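Local coordinates for ABC transporter, solute-binding protein (Staphylococcus aureus, PDB 6LKK), which binds glucose 6-phosphate in the cleft of a periplasmic-binding-protein fold and probably serves as the extracellular sensor protein of a two-component signalling system, at residues A[9-15]-A[28-33]; A[68-73]-A[219-223]; A[98-104]-A[184-190]. One frame throughout, in Å; residues are numbered along the deposited sequence.

Contact 1 (A[9-15]-A[28-33]); sequences YQSNLIR and KIEIKH. With G6P (6-O-phosphono-alpha-D-glucopyranose), chain B.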
loop_
_atom_site.group_PDB
_atom_site.type_symbol
_atom_site.label_atom_id
_atom_site.label_comp_id
_atom_site.label_asym_id
_atom_site.label_seq_id
_atom_site.Cartn_x
_atom_site.Cartn_y
_atom_site.Cartn_z
ATOM N N TYR A 9 4.750 -5.711 -0.074
ATOM C CA TYR A 9 5.095 -5.313 1.281
ATOM C C TYR A 9 6.589 -5.477 1.520
ATOM O O TYR A 9 7.254 -6.311 0.900
ATOM C CB TYR A 9 4.344 -6.148 2.320
ATOM C CG TYR A 9 2.867 -5.859 2.444
ATOM C CD1 TYR A 9 2.414 -4.593 2.781
ATOM C CD2 TYR A 9 1.929 -6.865 2.268
ATOM C CE1 TYR A 9 1.062 -4.329 2.907
ATOM C CE2 TYR A 9 0.580 -6.612 2.395
ATOM C CZ TYR A 9 0.150 -5.347 2.714
ATOM O OH TYR A 9 -1.194 -5.094 2.841
ATOM N N GLN A 10 7.110 -4.684 2.447
ATOM C CA GLN A 10 8.470 -4.880 2.922
ATOM C C GLN A 10 8.528 -6.091 3.845
ATOM O O GLN A 10 7.556 -6.436 4.520
ATOM C CB GLN A 10 8.970 -3.632 3.649
ATOM C CG GLN A 10 9.129 -2.429 2.736
ATOM C CD GLN A 10 10.168 -2.651 1.653
ATOM O OE1 GLN A 10 11.365 -2.717 1.929
ATOM N NE2 GLN A 10 9.712 -2.777 0.413
ATOM N N SER A 11 9.692 -6.740 3.865
ATOM C CA SER A 11 9.839 -7.981 4.619
ATOM C C SER A 11 9.488 -7.794 6.093
ATOM O O SER A 11 8.886 -8.680 6.711
ATOM C CB SER A 11 11.266 -8.506 4.475
ATOM O OG SER A 11 11.397 -9.786 5.066
ATOM N N ASN A 12 9.857 -6.652 6.678
ATOM C CA ASN A 12 9.678 -6.478 8.117
ATOM C C ASN A 12 8.217 -6.554 8.537
ATOM O O ASN A 12 7.936 -6.865 9.700
ATOM C CB ASN A 12 10.272 -5.143 8.574
ATOM C CG ASN A 12 9.440 -3.953 8.142
ATOM O OD1 ASN A 12 9.193 -3.751 6.955
ATOM N ND2 ASN A 12 8.993 -3.161 9.113
ATOM N N LEU A 13 7.280 -6.288 7.625
ATOM C CA LEU A 13 5.869 -6.314 7.992
ATOM C C LEU A 13 5.295 -7.725 7.932
ATOM O O LEU A 13 4.476 -8.097 8.782
ATOM C CB LEU A 13 5.062 -5.384 7.080
ATOM C CG LEU A 13 3.553 -5.342 7.352
ATOM C CD1 LEU A 13 3.264 -4.729 8.710
ATOM C CD2 LEU A 13 2.825 -4.585 6.257
ATOM N N ILE A 14 5.692 -8.521 6.938
ATOM C CA ILE A 14 5.028 -9.787 6.665
ATOM C C ILE A 14 5.896 -11.008 6.960
ATOM O O ILE A 14 5.345 -12.086 7.216
ATOM C CB ILE A 14 4.511 -9.850 5.211
ATOM C CG1 ILE A 14 5.655 -9.673 4.209
ATOM C CG2 ILE A 14 3.432 -8.795 4.990
ATOM C CD1 ILE A 14 5.258 -9.993 2.777
ATOM N N ARG A 15 7.221 -10.883 6.929
ATOM C CA ARG A 15 8.054 -12.053 7.199
ATOM C C ARG A 15 7.789 -12.642 8.578
ATOM O O ARG A 15 7.699 -13.879 8.680
ATOM C CB ARG A 15 9.533 -11.685 7.027
ATOM C CG ARG A 15 10.489 -12.872 7.055
ATOM C CD ARG A 15 10.236 -13.829 5.904
ATOM N NE ARG A 15 9.369 -14.937 6.291
ATOM C CZ ARG A 15 9.075 -15.967 5.504
ATOM N NH1 ARG A 15 9.570 -16.039 4.276
ATOM N NH2 ARG A 15 8.280 -16.932 5.946
ATOM N N LYS A 28 6.532 -24.206 4.444
ATOM C CA LYS A 28 7.557 -23.216 4.137
ATOM C C LYS A 28 6.983 -22.179 3.179
ATOM O O LYS A 28 6.406 -22.532 2.145
ATOM C CB LYS A 28 8.794 -23.875 3.522
ATOM C CG LYS A 28 9.938 -22.903 3.221
ATOM C CD LYS A 28 10.797 -22.642 4.450
ATOM C CE LYS A 28 11.637 -21.380 4.291
ATOM N NZ LYS A 28 10.838 -20.137 4.490
ATOM N N ILE A 29 7.145 -20.905 3.526
ATOM C CA ILE A 29 6.655 -19.798 2.713
ATOM C C ILE A 29 7.848 -19.026 2.173
ATOM O O ILE A 29 8.714 -18.589 2.940
ATOM C CB ILE A 29 5.726 -18.872 3.515
ATOM C CG1 ILE A 29 4.440 -19.612 3.879
ATOM C CG2 ILE A 29 5.397 -17.613 2.709
ATOM C CD1 ILE A 29 3.568 -18.866 4.848
ATOM N N GLU A 30 7.883 -18.854 0.857
ATOM C CA GLU A 30 8.843 -17.984 0.195
ATOM C C GLU A 30 8.103 -16.772 -0.354
ATOM O O GLU A 30 6.974 -16.893 -0.840
ATOM C CB GLU A 30 9.573 -18.722 -0.932
ATOM C CG GLU A 30 10.405 -19.904 -0.447
ATOM C CD GLU A 30 11.203 -20.565 -1.556
ATOM O OE1 GLU A 30 10.862 -20.362 -2.741
ATOM O OE2 GLU A 30 12.174 -21.286 -1.241
ATOM N N ILE A 31 8.731 -15.603 -0.262
ATOM C CA ILE A 31 8.122 -14.351 -0.695
ATOM C C ILE A 31 8.839 -13.862 -1.943
ATOM O O ILE A 31 10.073 -13.878 -2.010
ATOM C CB ILE A 31 8.174 -13.267 0.398
ATOM C CG1 ILE A 31 7.638 -13.799 1.732
ATOM C CG2 ILE A 31 7.373 -12.047 -0.050
ATOM C CD1 ILE A 31 7.881 -12.861 2.899
ATOM N N LYS A 32 8.063 -13.412 -2.923
ATOM C CA LYS A 32 8.588 -12.718 -4.092
ATOM C C LYS A 32 8.224 -11.245 -3.951
ATOM O O LYS A 32 7.044 -10.883 -4.016
ATOM C CB LYS A 32 8.027 -13.311 -5.382
ATOM C CG LYS A 32 8.780 -12.884 -6.630
ATOM C CD LYS A 32 8.185 -13.498 -7.889
ATOM C CE LYS A 32 8.424 -15.004 -7.959
ATOM N NZ LYS A 32 9.427 -15.366 -8.997
ATOM N N HIS A 33 9.236 -10.403 -3.748
ATOM C CA HIS A 33 9.054 -8.978 -3.513
ATOM C C HIS A 33 9.195 -8.192 -4.812
ATOM O O HIS A 33 9.881 -8.615 -5.746
ATOM C CB HIS A 33 10.073 -8.457 -2.496
ATOM C CG HIS A 33 9.827 -8.914 -1.093
ATOM N ND1 HIS A 33 8.835 -8.379 -0.299
ATOM C CD2 HIS A 33 10.457 -9.841 -0.333
ATOM C CE1 HIS A 33 8.859 -8.963 0.886
ATOM N NE2 HIS A 33 9.835 -9.853 0.892
HETATM C C1 G6P B . 1.009 0.601 -1.196
HETATM C C2 G6P B . 0.138 -0.465 -0.487
HETATM C C3 G6P B . 0.902 -1.560 0.159
HETATM C C4 G6P B . 2.082 -1.920 -0.629
HETATM C C5 G6P B . 3.068 -0.757 -0.610
HETATM C C6 G6P B . 4.218 -1.029 -1.526
HETATM O O1 G6P B . 0.646 1.879 -0.766
HETATM O O2 G6P B . -0.689 0.160 0.509
HETATM O O3 G6P B . 0.014 -2.755 0.274
HETATM O O4 G6P B . 2.734 -3.082 -0.060
HETATM O O5 G6P B . 2.462 0.519 -1.038
HETATM O O6 G6P B . 3.720 -1.242 -2.827
HETATM P P G6P B . 4.391 -0.395 -4.128
HETATM O O1P G6P B . 3.749 -0.917 -5.401
HETATM O O2P G6P B . 5.914 -0.625 -4.175
HETATM O O3P G6P B . 4.101 1.054 -3.977
HETATM O O HOH W 1 11.285 -11.421 2.489
#

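Contact 2 (A[68-73]-A[219-223]); sequences EDFVPY and ALVKN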
loop_
_atom_site.group_PDB
_atom_site.type_symbol
_atom_site.label_atom_id
_atom_site.label_comp_id
_atom_site.label_asym_id
_atom_site.label_seq_id
_atom_site.Cartn_x
_atom_site.Cartn_y
_atom_site.Cartn_z
ATOM N N GLU A 68 -7.848 -13.039 -15.266
ATOM C CA GLU A 68 -7.689 -14.443 -15.631
ATOM C C GLU A 68 -6.530 -15.104 -14.898
ATOM O O GLU A 68 -6.457 -16.337 -14.858
ATOM C CB GLU A 68 -7.489 -14.576 -17.144
ATOM C CG GLU A 68 -6.278 -13.827 -17.702
ATOM C CD GLU A 68 -6.609 -12.416 -18.158
ATOM O OE1 GLU A 68 -7.597 -11.838 -17.656
ATOM O OE2 GLU A 68 -5.882 -11.886 -19.024
ATOM N N ASP A 69 -5.621 -14.318 -14.323
ATOM C CA ASP A 69 -4.483 -14.860 -13.593
ATOM C C ASP A 69 -4.813 -15.213 -12.150
ATOM O O ASP A 69 -3.910 -15.624 -11.412
ATOM C CB ASP A 69 -3.325 -13.861 -13.615
ATOM C CG ASP A 69 -2.748 -13.671 -15.002
ATOM O OD1 ASP A 69 -2.934 -14.566 -15.854
ATOM O OD2 ASP A 69 -2.103 -12.628 -15.237
ATOM N N PHE A 70 -6.068 -15.077 -11.733
ATOM C CA PHE A 70 -6.452 -15.294 -10.348
ATOM C C PHE A 70 -7.711 -16.145 -10.286
ATOM O O PHE A 70 -8.437 -16.295 -11.273
ATOM C CB PHE A 70 -6.669 -13.960 -9.624
ATOM C CG PHE A 70 -5.436 -13.111 -9.554
ATOM C CD1 PHE A 70 -5.112 -12.247 -10.587
ATOM C CD2 PHE A 70 -4.588 -13.192 -8.465
ATOM C CE1 PHE A 70 -3.967 -11.474 -10.528
ATOM C CE2 PHE A 70 -3.444 -12.422 -8.401
ATOM C CZ PHE A 70 -3.135 -11.563 -9.432
ATOM N N VAL A 71 -7.956 -16.701 -9.111
ATOM C CA VAL A 71 -9.092 -17.585 -8.861
ATOM C C VAL A 71 -10.164 -16.797 -8.131
ATOM O O VAL A 71 -9.841 -16.102 -7.148
ATOM C CB VAL A 71 -8.672 -18.822 -8.045
ATOM C CG1 VAL A 71 -9.874 -19.718 -7.762
ATOM C CG2 VAL A 71 -7.580 -19.596 -8.770
ATOM N N PRO A 72 -11.430 -16.854 -8.545
ATOM C CA PRO A 72 -12.490 -16.165 -7.797
ATOM C C PRO A 72 -12.645 -16.776 -6.412
ATOM O O PRO A 72 -13.040 -17.936 -6.274
ATOM C CB PRO A 72 -13.743 -16.378 -8.655
ATOM C CG PRO A 72 -13.243 -16.795 -9.993
ATOM C CD PRO A 72 -11.969 -17.527 -9.745
ATOM N N TYR A 73 -12.332 -15.989 -5.386
ATOM C CA TYR A 73 -12.393 -16.472 -4.016
ATOM C C TYR A 73 -12.333 -15.311 -3.037
ATOM O O TYR A 73 -11.519 -14.396 -3.196
ATOM C CB TYR A 73 -11.249 -17.447 -3.737
ATOM C CG TYR A 73 -11.251 -18.004 -2.333
ATOM C CD1 TYR A 73 -12.110 -19.035 -1.977
ATOM C CD2 TYR A 73 -10.395 -17.501 -1.362
ATOM C CE1 TYR A 73 -12.117 -19.549 -0.696
ATOM C CE2 TYR A 73 -10.394 -18.011 -0.076
ATOM C CZ TYR A 73 -11.257 -19.037 0.250
ATOM O OH TYR A 73 -11.268 -19.556 1.525
ATOM N N ALA A 219 -5.273 -12.254 -2.830
ATOM C CA ALA A 219 -5.875 -13.000 -3.925
ATOM C C ALA A 219 -5.150 -14.325 -4.117
ATOM O O ALA A 219 -3.947 -14.439 -3.864
ATOM C CB ALA A 219 -5.842 -12.203 -5.233
ATOM N N LEU A 220 -5.904 -15.328 -4.567
ATOM C CA LEU A 220 -5.348 -16.618 -4.950
ATOM C C LEU A 220 -4.932 -16.579 -6.416
ATOM O O LEU A 220 -5.710 -16.158 -7.278
ATOM C CB LEU A 220 -6.368 -17.738 -4.720
ATOM C CG LEU A 220 -6.862 -17.974 -3.289
ATOM C CD1 LEU A 220 -7.768 -19.194 -3.244
ATOM C CD2 LEU A 220 -5.702 -18.144 -2.321
ATOM N N VAL A 221 -3.709 -17.020 -6.691
ATOM C CA VAL A 221 -3.141 -16.985 -8.034
ATOM C C VAL A 221 -3.523 -18.255 -8.776
ATOM O O VAL A 221 -3.425 -19.364 -8.236
ATOM C CB VAL A 221 -1.611 -16.822 -7.967
ATOM C CG1 VAL A 221 -0.994 -16.882 -9.361
ATOM C CG2 VAL A 221 -1.249 -15.516 -7.281
ATOM N N LYS A 222 -3.944 -18.100 -10.029
ATOM C CA LYS A 222 -4.295 -19.249 -10.855
ATOM C C LYS A 222 -3.019 -19.939 -11.320
ATOM O O LYS A 222 -2.184 -19.323 -11.993
ATOM C CB LYS A 222 -5.142 -18.817 -12.048
ATOM C CG LYS A 222 -5.682 -19.989 -12.853
ATOM C CD LYS A 222 -6.473 -19.538 -14.070
ATOM C CE LYS A 222 -7.838 -18.994 -13.682
ATOM N NZ LYS A 222 -8.544 -18.385 -14.842
ATOM N N ASN A 223 -2.865 -21.210 -10.959
ATOM C CA ASN A 223 -1.679 -21.971 -11.320
ATOM C C ASN A 223 -2.082 -23.423 -11.539
ATOM O O ASN A 223 -3.240 -23.807 -11.346
ATOM C CB ASN A 223 -0.591 -21.837 -10.250
ATOM C CG ASN A 223 -1.063 -22.269 -8.875
ATOM O OD1 ASN A 223 -2.042 -22.999 -8.741
ATOM N ND2 ASN A 223 -0.361 -21.816 -7.842
HETATM O O HOH W 2 -8.669 -15.083 -4.952
#

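Contact 3 (A[98-104]-A[184-190]); sequences MPTVIVV and AGLSYEQ. With G6P (6-O-phosphono-alpha-D-glucopyranose), chain B.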
loop_
_atom_site.group_PDB
_atom_site.type_symbol
_atom_site.label_atom_id
_atom_site.label_comp_id
_atom_site.label_asym_id
_atom_site.label_seq_id
_atom_site.Cartn_x
_atom_site.Cartn_y
_atom_site.Cartn_z
ATOM N N MET A 98 -4.353 0.986 4.544
ATOM C CA MET A 98 -3.038 1.624 4.496
ATOM C C MET A 98 -3.184 3.060 4.020
ATOM O O MET A 98 -3.325 3.305 2.808
ATOM C CB MET A 98 -2.086 0.860 3.587
ATOM C CG MET A 98 -0.640 1.316 3.701
ATOM S SD MET A 98 0.099 0.880 5.280
ATOM C CE MET A 98 0.271 -0.885 5.054
ATOM N N PRO A 99 -3.154 4.035 4.923
ATOM C CA PRO A 99 -3.107 5.431 4.480
ATOM C C PRO A 99 -1.830 5.711 3.706
ATOM O O PRO A 99 -0.743 5.263 4.080
ATOM C CB PRO A 99 -3.153 6.225 5.792
ATOM C CG PRO A 99 -3.716 5.287 6.796
ATOM C CD PRO A 99 -3.250 3.927 6.388
ATOM N N THR A 100 -1.972 6.442 2.607
ATOM C CA THR A 100 -0.819 7.065 1.986
ATOM C C THR A 100 -0.498 8.352 2.736
ATOM O O THR A 100 -1.378 8.980 3.330
ATOM C CB THR A 100 -1.080 7.347 0.505
ATOM O OG1 THR A 100 -2.199 8.229 0.368
ATOM C CG2 THR A 100 -1.367 6.051 -0.238
ATOM N N VAL A 101 0.783 8.721 2.746
ATOM C CA VAL A 101 1.244 9.838 3.559
ATOM C C VAL A 101 2.331 10.605 2.825
ATOM O O VAL A 101 2.955 10.110 1.885
ATOM C CB VAL A 101 1.787 9.381 4.935
ATOM C CG1 VAL A 101 0.724 8.614 5.712
ATOM C CG2 VAL A 101 3.043 8.538 4.772
ATOM N N ILE A 102 2.539 11.834 3.271
ATOM C CA ILE A 102 3.742 12.593 2.961
ATOM C C ILE A 102 4.728 12.374 4.096
ATOM O O ILE A 102 4.355 12.418 5.273
ATOM C CB ILE A 102 3.422 14.090 2.788
ATOM C CG1 ILE A 102 2.497 14.309 1.594
ATOM C CG2 ILE A 102 4.711 14.901 2.626
ATOM C CD1 ILE A 102 1.902 15.700 1.535
ATOM N N VAL A 103 5.986 12.126 3.754
ATOM C CA VAL A 103 7.052 12.033 4.741
ATOM C C VAL A 103 7.978 13.226 4.559
ATOM O O VAL A 103 8.315 13.600 3.431
ATOM C CB VAL A 103 7.824 10.703 4.644
ATOM C CG1 VAL A 103 6.941 9.560 5.136
ATOM C CG2 VAL A 103 8.310 10.453 3.223
ATOM N N VAL A 104 8.367 13.830 5.676
ATOM C CA VAL A 104 9.180 15.037 5.696
ATOM C C VAL A 104 10.411 14.763 6.543
ATOM O O VAL A 104 10.314 14.141 7.605
ATOM C CB VAL A 104 8.386 16.234 6.261
ATOM C CG1 VAL A 104 9.255 17.487 6.302
ATOM C CG2 VAL A 104 7.126 16.471 5.442
ATOM N N ALA A 184 11.255 15.906 1.375
ATOM C CA ALA A 184 9.981 15.244 1.608
ATOM C C ALA A 184 9.709 14.281 0.464
ATOM O O ALA A 184 10.354 14.334 -0.586
ATOM C CB ALA A 184 8.840 16.259 1.753
ATOM N N GLY A 185 8.742 13.394 0.683
ATOM C CA GLY A 185 8.400 12.409 -0.326
ATOM C C GLY A 185 7.009 11.857 -0.112
ATOM O O GLY A 185 6.386 12.058 0.932
ATOM N N LEU A 186 6.531 11.145 -1.132
ATOM C CA LEU A 186 5.213 10.524 -1.113
ATOM C C LEU A 186 5.371 9.038 -0.812
ATOM O O LEU A 186 5.971 8.299 -1.599
ATOM C CB LEU A 186 4.496 10.739 -2.444
ATOM C CG LEU A 186 4.298 12.192 -2.881
ATOM C CD1 LEU A 186 3.358 12.239 -4.072
ATOM C CD2 LEU A 186 3.767 13.062 -1.752
ATOM N N SER A 187 4.827 8.605 0.321
ATOM C CA SER A 187 5.081 7.270 0.850
ATOM C C SER A 187 3.762 6.695 1.357
ATOM O O SER A 187 2.670 7.109 0.951
ATOM C CB SER A 187 6.168 7.339 1.936
ATOM O OG SER A 187 6.447 6.063 2.478
ATOM N N TYR A 188 3.852 5.705 2.243
ATOM C CA TYR A 188 2.675 5.143 2.885
ATOM C C TYR A 188 2.996 4.873 4.348
ATOM O O TYR A 188 4.158 4.819 4.756
ATOM C CB TYR A 188 2.178 3.873 2.177
ATOM C CG TYR A 188 3.144 2.708 2.152
ATOM C CD1 TYR A 188 4.130 2.616 1.178
ATOM C CD2 TYR A 188 3.051 1.684 3.084
ATOM C CE1 TYR A 188 5.000 1.549 1.142
ATOM C CE2 TYR A 188 3.919 0.610 3.057
ATOM C CZ TYR A 188 4.894 0.547 2.084
ATOM O OH TYR A 188 5.765 -0.519 2.051
ATOM N N GLU A 189 1.934 4.690 5.131
ATOM C CA GLU A 189 2.034 4.801 6.582
ATOM C C GLU A 189 3.048 3.822 7.169
ATOM O O GLU A 189 3.877 4.203 8.004
ATOM C CB GLU A 189 0.654 4.583 7.198
ATOM C CG GLU A 189 0.569 4.925 8.666
ATOM C CD GLU A 189 -0.853 4.897 9.168
ATOM O OE1 GLU A 189 -1.440 3.795 9.227
ATOM O OE2 GLU A 189 -1.394 5.978 9.483
ATOM N N GLN A 190 2.981 2.547 6.776
ATOM C CA GLN A 190 3.842 1.546 7.407
ATOM C C GLN A 190 5.311 1.770 7.066
ATOM O O GLN A 190 6.187 1.566 7.913
ATOM C CB GLN A 190 3.410 0.135 6.994
ATOM C CG GLN A 190 2.327 -0.456 7.867
ATOM C CD GLN A 190 2.722 -0.486 9.327
ATOM O OE1 GLN A 190 3.797 -0.975 9.680
ATOM N NE2 GLN A 190 1.871 0.067 10.183
HETATM C C1 G6P B . 1.009 0.601 -1.196
HETATM C C2 G6P B . 0.138 -0.465 -0.487
HETATM C C3 G6P B . 0.902 -1.560 0.159
HETATM C C4 G6P B . 2.082 -1.920 -0.629
HETATM C C5 G6P B . 3.068 -0.757 -0.610
HETATM C C6 G6P B . 4.218 -1.029 -1.526
HETATM O O1 G6P B . 0.646 1.879 -0.766
HETATM O O2 G6P B . -0.689 0.160 0.509
HETATM O O3 G6P B . 0.014 -2.755 0.274
HETATM O O4 G6P B . 2.734 -3.082 -0.060
HETATM O O5 G6P B . 2.462 0.519 -1.038
HETATM O O6 G6P B . 3.720 -1.242 -2.827
HETATM P P G6P B . 4.391 -0.395 -4.128
HETATM O O1P G6P B . 3.749 -0.917 -5.401
HETATM O O2P G6P B . 5.914 -0.625 -4.175
HETATM O O3P G6P B . 4.101 1.054 -3.977
#

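Contact 1 (A[9-15]-A[28-33])
Arg15 reaches from near the start of helix 11-25 to the backbone of strand 28-33, and its NH1 donates to Ile29 O at 3.0 Å. The two segments belong to a beta-alpha-beta unit, in which helix 11-25 carries the chain from strand 2-7 back to its parallel neighbour 28-33. The bond is nearly straight, 166° at the hydrogen, and the oxygen lies in the guanidinium plane, although NH1 stands above the plane of the carbonyl. Lys28 NZ donates to the same Ile29 O from the opposite face, so this one acceptor is gripped from both sides. The two cations come within 4.3 Å of each other, and Glu22, which forms salt bridges with both, probably offsets their repulsion. Bends at chi2 and chi3 turn the long arginine chain along the strand, where its methylene CD and its NH1 also rest against Ile31 CD1.

Beneath this polar end the contact is apolar. Ile14 CD1 meets Ile31 CD1 at 3.9 Å, the branched chains crossing at an angle. CG1 of Ile14 lies between the backbone N and the carbonyl carbon (chi1 59°), which directs its terminal methyl at the strand. Isoleucine suits both places, since its shape fills the layer between helix and sheet.

At the cleft end, one face of the His33 ring packs on Ile31 CG2, while its ND1 makes a weak, bent bond to Tyr9 O. The other nitrogen, NE2, shares a water with Ser11 OG. Tyr9 turns its ring away from the strand to the sugar; its OH bonds to Asp216, and its CD1 lies 3.2 Å from O4 of glucose 6-phosphate.

Contact 2 (A[68-73]-A[219-223])
Phe70 meets strand 213-221 through one side of its ring, with CD2 3.6 Å from Ala219 CB and CE2 touching Val221 CG2. The backbones beneath form a short antiparallel edge pairing, in which the weakly bonded strand 70-71 is added to the mixed sheet of the binding-protein fold. Phe70 and Val221 are a non-hydrogen-bonded pair whose side chains diverge. With CG of Phe70 anti to its carbonyl carbon (chi1 -62°), CD2 is carried over to Ala219 CB and to Leu220 O, which lies at the ring edge, near the ring plane. The small Ala219 lets the ring approach closely, and Leu40 of helix 36-45 and Phe55 of strand 54-56 add to the apolar surroundings of the phenyl group.

Elsewhere in the pairing, Val71 CB faces Leu220 CB at 4.2 Å. The leucine then reaches on to Tyr73, whose ring is approached obliquely by Leu220 CD1, 3.6 Å from CD2. With CG of Tyr73 anti to the backbone N (chi1 -179°), the ring swings out to the leucine methyl. Arg230 and Val234 of helix 230-237 also touch Leu220, placing this branched side chain between edge strand and helix.

Two backbone bonds fix the alignment: Val71 N to Leu220 O at 2.9 Å, and Lys222 N to Asp69 O at 2.8 Å. A water accepts from Leu220 N and donates to Val71 O, bridging these two atoms, which are too far apart to bond directly. Asp69 itself points its carboxylate elsewhere, to His44 and in a salt bridge to Arg51.

Lys222 suits the end of the pairing because its methylenes can run along the neighbouring backbone before the charge is reached. Bent only at chi3, the chain brings NZ to Glu68 O at 2.9 Å.

Contact 3 (A[98-104]-A[184-190])
Strands 98-104 and 184-188 pair antiparallel through two pairs of backbone bonds, between Val101 and Ser187 and between Val103 and Gly185. Ser187 N reaches Val101 O at 2.9 Å in a nearly straight bond of 171°, and Gly185 N reaches Val103 O at 2.8 Å. Beyond the pairing, where helix 189-197 begins, Glu189 N donates to Pro99 O.

The apolar contacts differ on the two faces. Ile102 and Leu186 lie side by side on one, with CG1 and CD2 3.8 Å apart; on the other, the absent side chain of Gly185 lets a valine methyl lie on its backbone, Val103 CG2 being 3.4 Å from Gly185 O. The compact, rigid ring of Pro99 crosses the Glu189 side chain at an angle, its CD 3.4 Å from OE1. That carboxylate is held by Tyr206 and Lys253.

Sulfur and aromatic contacts mark the cleft end. Met98 SD sits at the edge of the Tyr188 ring, 5.1 Å from its centroid, a Met-aromatic contact, and also takes a weak bond from Gln190 N. Bends at chi2 and chi3 fold the methionine so that CE lies 3.5 Å from Gln190 CG.

One face of the Tyr188 ring receives O5 of the sugar, and Met98 CG lies near O2. A flexible thioether packed beside a flat ring thus gives glucose 6-phosphate an apolar wall, while its hydrogen bonds come from residues such as Thr170 and Asp216.

Along the chain contact 1 is completed first; contact 2 then opens, and contact 3 forms wholly within the span that contact 2 brackets. All three reach one mixed sheet, in which strands 213-221 and 92-105 are neighbours and join the pairing of contact 2 to that of contact 3. Contacts 2 and 3 lie on opposite sides of the chain's centre, their own centres about 30 Å apart. Contacts 1 and 3 are 21 Å apart between centres yet touch at the cleft, where Tyr9 packs on Met98 and Gln10 on Tyr188. Both also border glucose 6-phosphate, whereas in contact 2 the Ala219 side chain is about 12 Å from the ligand.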